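Local coordinates for protein putative pyridoxal phosphate-dependent transferase (Clostridium difficile, PDB 4DQ6) that is a putative pyridoxal-5'-phosphate-dependent transferase of the class I and II aminotransferase family that carries its cofactor covalently bound, at residues Met234-Thr239 / Ala283-Gly288; Tyr81-Trp86 / Trp291-Leu296; Phe8-Asp13 / Asp43-Pro48. All coordinates share one frame; numbering follows the deposited sequence.

From the N terminus, interaction 3 comes first: the N-terminal arm at 8-13 meets 43-48, the loop leading into helix 48-58, and closes a short loop of 29 residues. The chain then opens a much longer one at 81-86, the end of helix 70-84, which interaction 2 closes at 291-296 on helix 289-313. Nested inside that loop lies interaction 1, joining the cofactor-bearing turn 234-239 to helix 275-287. Interactions 1 and 2 touch, with R82 reaching the backbone of Y285 and T239 packing on W291 and L292. Interaction 3 precedes both in series, yet its F8 and A47 lie against helix 289-313, so that helix borders all three contacts.

Interaction 1 of 3, residues Met234-Thr239 / Ala283-Gly288. With PLP (pyridoxal-5'-phosphate), chain C.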
loop_
_atom_site.group_PDB
_atom_site.type_symbol
_atom_site.label_atom_id
_atom_site.label_comp_id
_atom_site.label_asym_id
_atom_site.label_seq_id
_atom_site.Cartn_x
_atom_site.Cartn_y
_atom_site.Cartn_z
ATOM N N MET A 234 -11.006 3.346 10.693
ATOM C CA MET A 234 -10.145 3.876 11.782
ATOM C C MET A 234 -8.709 3.546 11.473
ATOM O O MET A 234 -8.439 2.766 10.571
ATOM C CB MET A 234 -10.529 3.351 13.138
ATOM C CG MET A 234 -11.887 3.897 13.682
ATOM S SD MET A 234 -12.342 2.964 15.181
ATOM C CE MET A 234 -13.632 4.018 15.914
ATOM N N ALA A 235 -7.768 4.109 12.236
ATOM C CA ALA A 235 -6.367 3.845 11.949
ATOM C C ALA A 235 -5.588 4.327 13.161
ATOM O O ALA A 235 -6.073 5.192 13.883
ATOM C CB ALA A 235 -5.882 4.629 10.742
ATOM N N PRO A 236 -4.349 3.840 13.372
ATOM C CA PRO A 236 -3.450 4.427 14.346
ATOM C C PRO A 236 -2.707 5.652 13.858
ATOM O O PRO A 236 -1.956 6.255 14.630
ATOM C CB PRO A 236 -2.486 3.302 14.582
ATOM C CG PRO A 236 -2.342 2.630 13.285
ATOM C CD PRO A 236 -3.758 2.641 12.765
ATOM N N THR A 237 -2.872 6.017 12.588
ATOM C CA THR A 237 -1.956 6.926 11.936
ATOM C C THR A 237 -2.089 8.359 12.411
ATOM O O THR A 237 -1.090 9.031 12.594
ATOM C CB THR A 237 -2.028 6.888 10.417
ATOM O OG1 THR A 237 -3.379 7.093 10.065
ATOM C CG2 THR A 237 -1.588 5.552 9.888
ATOM N N LYS A 238 -3.296 8.873 12.508
ATOM C CA LYS A 238 -3.494 10.266 12.976
ATOM C C LYS A 238 -3.123 10.303 14.463
ATOM O O LYS A 238 -2.425 11.218 14.896
ATOM C CB LYS A 238 -4.916 10.777 12.824
ATOM C CG LYS A 238 -5.305 11.039 11.384
ATOM C CD LYS A 238 -4.768 12.392 10.861
ATOM C CE LYS A 238 -4.590 12.434 9.332
ATOM N NZ LYS A 238 -5.785 12.804 8.543
ATOM N N THR A 239 -3.602 9.334 15.226
ATOM C CA THR A 239 -3.385 9.285 16.704
ATOM C C THR A 239 -1.926 9.318 17.093
ATOM O O THR A 239 -1.499 10.108 17.963
ATOM C CB THR A 239 -4.034 8.060 17.276
ATOM O OG1 THR A 239 -5.418 7.948 16.855
ATOM C CG2 THR A 239 -3.831 7.938 18.852
ATOM N N ALA A 283 2.055 -2.164 18.621
ATOM C CA ALA A 283 2.742 -1.461 19.701
ATOM C C ALA A 283 2.014 -0.179 20.145
ATOM O O ALA A 283 1.985 0.118 21.322
ATOM C CB ALA A 283 4.176 -1.111 19.293
ATOM N N SER A 284 1.530 0.593 19.167
ATOM C CA SER A 284 0.813 1.836 19.465
ATOM C C SER A 284 -0.427 1.547 20.317
ATOM O O SER A 284 -0.662 2.206 21.355
ATOM C CB SER A 284 0.454 2.606 18.192
ATOM O OG SER A 284 -0.577 2.042 17.407
ATOM N N TYR A 285 -1.206 0.544 19.945
ATOM C CA TYR A 285 -2.449 0.313 20.673
ATOM C C TYR A 285 -2.191 -0.373 22.011
ATOM O O TYR A 285 -2.793 -0.010 23.036
ATOM C CB TYR A 285 -3.438 -0.465 19.826
ATOM C CG TYR A 285 -4.103 0.343 18.720
ATOM C CD1 TYR A 285 -4.471 1.655 18.912
ATOM C CD2 TYR A 285 -4.384 -0.244 17.526
ATOM C CE1 TYR A 285 -5.068 2.382 17.932
ATOM C CE2 TYR A 285 -5.046 0.485 16.537
ATOM C CZ TYR A 285 -5.436 1.741 16.785
ATOM O OH TYR A 285 -6.055 2.448 15.769
ATOM N N ASN A 286 -1.266 -1.316 22.022
ATOM C CA ASN A 286 -0.966 -2.022 23.259
ATOM C C ASN A 286 -0.198 -1.194 24.285
ATOM O O ASN A 286 -0.457 -1.349 25.483
ATOM C CB ASN A 286 -0.229 -3.337 23.046
ATOM C CG ASN A 286 -1.138 -4.439 22.476
ATOM O OD1 ASN A 286 -2.332 -4.339 22.542
ATOM N ND2 ASN A 286 -0.541 -5.509 21.992
ATOM N N ASN A 287 0.690 -0.309 23.834
ATOM C CA ASN A 287 1.623 0.395 24.778
ATOM C C ASN A 287 1.555 1.900 24.712
ATOM O O ASN A 287 2.149 2.561 25.527
ATOM C CB ASN A 287 3.023 -0.025 24.464
ATOM C CG ASN A 287 3.226 -1.480 24.687
ATOM O OD1 ASN A 287 3.575 -2.219 23.747
ATOM N ND2 ASN A 287 2.887 -1.936 25.855
ATOM N N GLY A 288 0.850 2.464 23.747
ATOM C CA GLY A 288 0.884 3.905 23.474
ATOM C C GLY A 288 -0.069 4.784 24.243
ATOM O O GLY A 288 -0.050 6.006 24.062
HETATM N N1 PLP C . -9.881 10.790 6.818
HETATM C C2 PLP C . -9.830 12.021 7.422
HETATM C C2A PLP C . -11.033 12.754 7.936
HETATM C C3 PLP C . -8.567 12.698 7.616
HETATM O O3 PLP C . -8.515 13.898 8.177
HETATM C C4 PLP C . -7.349 12.048 7.160
HETATM C C4A PLP C . -6.008 12.725 7.282
HETATM C C5 PLP C . -7.486 10.740 6.538
HETATM C C6 PLP C . -8.766 10.160 6.381
HETATM C C5A PLP C . -6.236 10.045 6.096
HETATM O O4P PLP C . -6.651 9.170 5.101
HETATM P P PLP C . -5.552 8.078 4.627
HETATM O O1P PLP C . -5.565 7.050 5.704
HETATM O O2P PLP C . -6.173 7.666 3.233
HETATM O O3P PLP C . -4.220 8.890 4.625
HETATM O O HOH W 1 -7.663 4.453 16.444
#
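The cofactor site of a fold-type I pyridoxal phosphate enzyme is backed here by helix 275-287, whose Y285 reaches P236 and A235 in the turn between strand 230-234 and the PLP-bearing lysine. Two residues beyond P236, K238 NZ is joined covalently to C4A of pyridoxal-5'-phosphate at 1.3 Å, a length consistent with an internal aldimine. H206, N175, V99 and I100 of the same chain, and Y65 of the second subunit, hold the cofactor by further hydrogen bonds.

On the side of the turn away from the cofactor, the side chains of P236 and Y285 cross at about a right angle, and P236 CB lies 4.0 Å from Y285 CZ at an oblique approach to the ring. With CG anti to its carbonyl carbon (chi1 -75°), the tyrosine sends its ring out from the helix until OH stands 3.2 Å from A235 C. This buried hydroxyl has two polar partners: it is hydrogen-bonded to Y249 OH, and a water lies 2.7 Å from Y285 OH. The same water probably donates to A235 O, and so links the tyrosine hydroxyl to the backbone of the turn.

Interaction 2 of 3, residues Tyr81-Trp86 / Trp291-Leu296; sequences YRRHNW and WLESFL
A helix-to-helix salt bridge joins R83, near the C-terminal end of helix 70-84, to E293 on helix 289-313, in a fold-type I pyridoxal phosphate enzyme of the class I and II aminotransferase family. The two side chains come from opposite directions across backbones that stay 11.5 Å apart between R83 CA and L292 CA.

The arginine presents both terminal nitrogens end-on to a single carboxylate oxygen. R83 NH1 donates at 2.9 Å to E293 OE2, which receives it on the lone pair facing away from the other oxygen, while R83 NH2 donates to E293 OE2 at 2.8 Å nearly along the C-O axis. Sharing one acceptor bends both bonds, to 142° and 146°, although OE2 lies almost exactly in the guanidinium plane. The carboxylate itself is turned 51° from that plane.

E289, just ahead in the sequence, gives R83 NH1 a second acidic partner through OE2; its OE1 pairs with R82 NH2, which also donates to the backbone carbonyl of Y285. Two carboxylates and two guanidinium groups thus share their charges at this partly exposed seam, which would probably favour the ionised form of both glutamates. L292, which packs on W79, sets CD2 over one face of the R83 guanidinium, 3.8 Å from R83 NH2.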
loop_
_atom_site.group_PDB
_atom_site.type_symbol
_atom_site.label_atom_id
_atom_site.label_comp_id
_atom_site.label_asym_id
_atom_site.label_seq_id
_atom_site.Cartn_x
_atom_site.Cartn_y
_atom_site.Cartn_z
ATOM N N TYR A 81 -12.592 -1.484 22.582
ATOM C CA TYR A 81 -13.316 -1.651 23.825
ATOM C C TYR A 81 -12.843 -0.743 24.968
ATOM O O TYR A 81 -13.655 -0.093 25.596
ATOM C CB TYR A 81 -13.364 -3.117 24.301
ATOM C CG TYR A 81 -14.301 -3.226 25.471
ATOM C CD1 TYR A 81 -15.663 -3.150 25.289
ATOM C CD2 TYR A 81 -13.819 -3.318 26.753
ATOM C CE1 TYR A 81 -16.527 -3.198 26.358
ATOM C CE2 TYR A 81 -14.674 -3.369 27.826
ATOM C CZ TYR A 81 -16.021 -3.310 27.620
ATOM O OH TYR A 81 -16.860 -3.344 28.696
ATOM N N ARG A 82 -11.533 -0.671 25.182
ATOM C CA ARG A 82 -10.971 0.092 26.309
ATOM C C ARG A 82 -11.283 1.562 26.186
ATOM O O ARG A 82 -11.619 2.225 27.145
ATOM C CB ARG A 82 -9.441 0.102 26.275
ATOM C CG ARG A 82 -8.697 -1.198 26.347
ATOM C CD ARG A 82 -7.482 -1.010 27.234
ATOM N NE ARG A 82 -6.355 -0.235 26.708
ATOM C CZ ARG A 82 -5.636 -0.547 25.636
ATOM N NH1 ARG A 82 -5.965 -1.569 24.877
ATOM N NH2 ARG A 82 -4.604 0.189 25.307
ATOM N N ARG A 83 -11.071 2.067 24.985
ATOM C CA ARG A 83 -11.160 3.487 24.737
ATOM C C ARG A 83 -12.556 3.979 24.421
ATOM O O ARG A 83 -12.905 5.069 24.796
ATOM C CB ARG A 83 -10.196 3.896 23.623
ATOM C CG ARG A 83 -8.757 3.457 23.852
ATOM C CD ARG A 83 -8.041 4.275 24.917
ATOM N NE ARG A 83 -8.050 5.714 24.651
ATOM C CZ ARG A 83 -7.577 6.623 25.493
ATOM N NH1 ARG A 83 -7.066 6.246 26.649
ATOM N NH2 ARG A 83 -7.603 7.901 25.181
ATOM N N HIS A 84 -13.337 3.169 23.708
ATOM C CA HIS A 84 -14.630 3.653 23.198
ATOM C C HIS A 84 -15.788 2.858 23.693
ATOM O O HIS A 84 -16.933 3.155 23.323
ATOM C CB HIS A 84 -14.642 3.644 21.706
ATOM C CG HIS A 84 -13.495 4.370 21.091
ATOM N ND1 HIS A 84 -13.211 5.652 21.402
ATOM C CD2 HIS A 84 -12.588 3.986 20.138
ATOM C CE1 HIS A 84 -12.127 6.037 20.712
ATOM N NE2 HIS A 84 -11.746 5.014 19.945
ATOM N N ASN A 85 -15.562 1.848 24.508
ATOM C CA ASN A 85 -16.635 0.970 24.979
ATOM C C ASN A 85 -17.416 0.359 23.816
ATOM O O ASN A 85 -18.624 0.135 23.912
ATOM C CB ASN A 85 -17.589 1.737 25.900
ATOM C CG ASN A 85 -18.214 0.846 26.949
ATOM O OD1 ASN A 85 -17.579 -0.094 27.506
ATOM N ND2 ASN A 85 -19.481 1.142 27.269
ATOM N N TRP A 86 -16.711 0.007 22.767
ATOM C CA TRP A 86 -17.306 -0.594 21.592
ATOM C C TRP A 86 -16.706 -1.976 21.442
ATOM O O TRP A 86 -15.488 -2.110 21.188
ATOM C CB TRP A 86 -16.997 0.269 20.389
ATOM C CG TRP A 86 -17.612 -0.236 19.136
ATOM C CD1 TRP A 86 -18.744 -1.001 18.999
ATOM C CD2 TRP A 86 -17.146 0.029 17.800
ATOM N NE1 TRP A 86 -18.995 -1.258 17.667
ATOM C CE2 TRP A 86 -18.074 -0.621 16.905
ATOM C CE3 TRP A 86 -16.082 0.746 17.276
ATOM C CZ2 TRP A 86 -17.869 -0.623 15.542
ATOM C CZ3 TRP A 86 -15.903 0.742 15.889
ATOM C CH2 TRP A 86 -16.802 0.113 15.072
ATOM N N TRP A 291 1.563 7.811 26.294
ATOM C CA TRP A 291 1.944 8.842 25.315
ATOM C C TRP A 291 0.754 9.586 24.770
ATOM O O TRP A 291 0.775 10.834 24.738
ATOM C CB TRP A 291 2.812 8.236 24.207
ATOM C CG TRP A 291 3.288 9.262 23.248
ATOM C CD1 TRP A 291 4.504 9.984 23.261
ATOM C CD2 TRP A 291 2.548 9.759 22.076
ATOM N NE1 TRP A 291 4.548 10.831 22.196
ATOM C CE2 TRP A 291 3.410 10.759 21.455
ATOM C CE3 TRP A 291 1.310 9.490 21.508
ATOM C CZ2 TRP A 291 3.064 11.430 20.321
ATOM C CZ3 TRP A 291 0.973 10.169 20.355
ATOM C CH2 TRP A 291 1.816 11.139 19.782
ATOM N N LEU A 292 -0.323 8.866 24.396
ATOM C CA LEU A 292 -1.459 9.535 23.888
ATOM C C LEU A 292 -2.104 10.506 24.919
ATOM O O LEU A 292 -2.418 11.643 24.579
ATOM C CB LEU A 292 -2.499 8.530 23.397
ATOM C CG LEU A 292 -3.814 9.155 23.041
ATOM C CD1 LEU A 292 -3.756 10.123 21.848
ATOM C CD2 LEU A 292 -4.836 8.070 22.651
ATOM N N GLU A 293 -2.202 10.101 26.181
ATOM C CA GLU A 293 -2.823 10.970 27.176
ATOM C C GLU A 293 -1.943 12.236 27.353
ATOM O O GLU A 293 -2.458 13.357 27.487
ATOM C CB GLU A 293 -3.072 10.222 28.486
ATOM C CG GLU A 293 -4.153 9.148 28.398
ATOM C CD GLU A 293 -5.552 9.646 28.079
ATOM O OE1 GLU A 293 -5.927 10.797 28.442
ATOM O OE2 GLU A 293 -6.344 8.882 27.469
ATOM N N SER A 294 -0.630 12.064 27.330
ATOM C CA SER A 294 0.303 13.196 27.477
ATOM C C SER A 294 0.229 14.126 26.273
ATOM O O SER A 294 0.211 15.327 26.442
ATOM C CB SER A 294 1.735 12.717 27.686
ATOM O OG SER A 294 2.665 13.752 28.096
ATOM N N PHE A 295 0.096 13.552 25.050
ATOM C CA PHE A 295 -0.021 14.332 23.849
ATOM C C PHE A 295 -1.324 15.145 23.941
ATOM O O PHE A 295 -1.316 16.331 23.604
ATOM C CB PHE A 295 -0.118 13.427 22.590
ATOM C CG PHE A 295 -0.708 14.107 21.398
ATOM C CD1 PHE A 295 0.017 15.011 20.691
ATOM C CD2 PHE A 295 -2.015 13.871 20.983
ATOM C CE1 PHE A 295 -0.501 15.672 19.597
ATOM C CE2 PHE A 295 -2.529 14.514 19.881
ATOM C CZ PHE A 295 -1.816 15.405 19.180
ATOM N N LEU A 296 -2.419 14.548 24.432
ATOM C CA LEU A 296 -3.701 15.254 24.453
ATOM C C LEU A 296 -3.682 16.414 25.431
ATOM O O LEU A 296 -4.287 17.462 25.201
ATOM C CB LEU A 296 -4.821 14.297 24.731
ATOM C CG LEU A 296 -5.219 13.296 23.636
ATOM C CD1 LEU A 296 -6.187 12.299 24.238
ATOM C CD2 LEU A 296 -5.826 13.972 22.389
#

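Interaction 3 of 3, residues Phe8-Asp13 / Asp43-Pro48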
loop_
_atom_site.group_PDB
_atom_site.type_symbol
_atom_site.label_atom_id
_atom_site.label_comp_id
_atom_site.label_asym_id
_atom_site.label_seq_id
_atom_site.Cartn_x
_atom_site.Cartn_y
_atom_site.Cartn_z
ATOM N N PHE A 8 7.543 17.248 24.419
ATOM C CA PHE A 8 6.896 17.752 23.198
ATOM C C PHE A 8 7.414 19.134 22.831
ATOM O O PHE A 8 7.274 19.537 21.702
ATOM C CB PHE A 8 5.364 17.830 23.374
ATOM C CG PHE A 8 4.670 16.452 23.508
ATOM C CD1 PHE A 8 4.484 15.644 22.394
ATOM C CD2 PHE A 8 4.236 15.999 24.735
ATOM C CE1 PHE A 8 3.864 14.418 22.521
ATOM C CE2 PHE A 8 3.629 14.765 24.881
ATOM C CZ PHE A 8 3.421 13.994 23.773
ATOM N N ASN A 9 8.119 19.807 23.750
ATOM C CA ASN A 9 8.672 21.149 23.473
ATOM C C ASN A 9 9.892 21.080 22.512
ATOM O O ASN A 9 10.272 22.074 21.861
ATOM C CB ASN A 9 9.099 21.866 24.786
ATOM C CG ASN A 9 7.932 22.394 25.622
ATOM O OD1 ASN A 9 6.881 22.809 25.110
ATOM N ND2 ASN A 9 8.177 22.530 26.950
ATOM N N GLU A 10 10.527 19.919 22.427
ATOM C CA GLU A 10 11.750 19.776 21.651
ATOM C C GLU A 10 11.559 20.209 20.197
ATOM O O GLU A 10 10.673 19.744 19.560
ATOM C CB GLU A 10 12.224 18.294 21.682
ATOM C CG GLU A 10 13.498 18.034 20.862
ATOM C CD GLU A 10 14.061 16.608 20.984
ATOM O OE1 GLU A 10 13.328 15.658 21.329
ATOM O OE2 GLU A 10 15.272 16.441 20.713
ATOM N N ILE A 11 12.433 21.044 19.632
ATOM C CA ILE A 11 12.394 21.206 18.147
ATOM C C ILE A 11 12.885 19.932 17.392
ATOM O O ILE A 11 13.916 19.415 17.708
ATOM C CB ILE A 11 13.198 22.458 17.684
ATOM C CG1 ILE A 11 14.630 22.453 18.240
ATOM C CG2 ILE A 11 12.480 23.717 18.157
ATOM C CD1 ILE A 11 15.645 23.285 17.453
ATOM N N VAL A 12 12.157 19.418 16.388
ATOM C CA VAL A 12 12.695 18.285 15.596
ATOM C C VAL A 12 12.606 18.696 14.118
ATOM O O VAL A 12 11.548 18.640 13.489
ATOM C CB VAL A 12 12.003 16.905 15.877
ATOM C CG1 VAL A 12 12.926 15.757 15.493
ATOM C CG2 VAL A 12 11.628 16.733 17.348
ATOM N N ASP A 13 13.721 19.172 13.598
ATOM C CA ASP A 13 13.766 19.660 12.243
ATOM C C ASP A 13 13.509 18.440 11.353
ATOM O O ASP A 13 14.003 17.336 11.576
ATOM C CB ASP A 13 15.110 20.349 11.955
ATOM C CG ASP A 13 15.268 20.767 10.490
ATOM O OD1 ASP A 13 14.621 21.754 10.044
ATOM O OD2 ASP A 13 16.070 20.102 9.796
ATOM N N ASP A 43 4.548 17.423 14.119
ATOM C CA ASP A 43 5.999 17.667 14.271
ATOM C C ASP A 43 6.471 17.232 15.649
ATOM O O ASP A 43 7.206 17.963 16.399
ATOM C CB ASP A 43 6.330 19.118 14.039
ATOM C CG ASP A 43 6.190 19.514 12.582
ATOM O OD1 ASP A 43 7.030 19.091 11.758
ATOM O OD2 ASP A 43 5.249 20.259 12.250
ATOM N N PHE A 44 6.072 16.022 15.961
ATOM C CA PHE A 44 6.485 15.343 17.159
ATOM C C PHE A 44 7.065 13.966 16.843
ATOM O O PHE A 44 6.680 13.326 15.942
ATOM C CB PHE A 44 5.338 15.115 18.102
ATOM C CG PHE A 44 4.720 16.347 18.645
ATOM C CD1 PHE A 44 5.457 17.404 19.158
ATOM C CD2 PHE A 44 3.362 16.412 18.695
ATOM C CE1 PHE A 44 4.804 18.543 19.631
ATOM C CE2 PHE A 44 2.689 17.504 19.206
ATOM C CZ PHE A 44 3.435 18.600 19.652
ATOM N N LYS A 45 8.026 13.510 17.623
ATOM C CA LYS A 45 8.504 12.137 17.543
ATOM C C LYS A 45 7.425 11.145 17.861
ATOM O O LYS A 45 6.518 11.437 18.644
ATOM C CB LYS A 45 9.655 11.926 18.516
ATOM C CG LYS A 45 10.907 12.648 18.079
ATOM C CD LYS A 45 12.028 12.346 19.020
ATOM C CE LYS A 45 13.263 13.053 18.526
ATOM N NZ LYS A 45 14.266 12.872 19.594
ATOM N N ALA A 46 7.478 9.969 17.275
ATOM C CA ALA A 46 6.529 8.921 17.617
ATOM C C ALA A 46 6.755 8.497 19.033
ATOM O O ALA A 46 7.860 8.699 19.557
ATOM C CB ALA A 46 6.716 7.686 16.695
ATOM N N ALA A 47 5.800 7.872 19.656
ATOM C CA ALA A 47 5.932 7.351 20.986
ATOM C C ALA A 47 7.124 6.414 21.132
ATOM O O ALA A 47 7.460 5.669 20.221
ATOM C CB ALA A 47 4.685 6.615 21.405
ATOM N N PRO A 48 7.794 6.470 22.266
ATOM C CA PRO A 48 8.917 5.552 22.450
ATOM C C PRO A 48 8.635 4.083 22.201
ATOM O O PRO A 48 9.472 3.370 21.660
ATOM C CB PRO A 48 9.265 5.753 23.933
ATOM C CG PRO A 48 8.758 7.075 24.257
ATOM C CD PRO A 48 7.554 7.340 23.419
HETATM O O HOH W 2 9.577 19.432 16.064
#
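F8 and F44 form a T-shaped aromatic pair where the N-terminal arm meets the loop ahead of helix 48-58. Followed outward, F8 begins with CB 3.9 Å from CE1 of F44. A chi1 of -67° carries the ring to F44, and a chi2 of -76° turns it so that an edge, and not a face, is offered. CD1 is the atom at that edge: it stands over the centre of the F44 ring, 3.8 Å from F44 CD1, with the two planes at 71°. Farther along, F8 CE1 comes within 3.7 Å of W291 NE1. On the other branch CE2 packs against S294, and at the tip CZ rests on the backbone of F295.

A polar part of the contact lies nearby. K45 is extended beyond CG, and its CE lies 4.1 Å from V12 CG1. Its NZ forms a salt bridge with E10 OE1, the hydrogen bond weak at 3.4 Å. The stronger partner of this ammonium is E61 of the second subunit, so the loop is also tied to the dimer interface. Between the backbones, a water accepts from V12 N at 2.6 Å and donates to D43 O.

The F8 ring therefore lies between the F44 loop and helix 289-313, with Y298 of that helix meeting it as well, while A47 occupies the N-cap position of helix 48-58 and packs on W291.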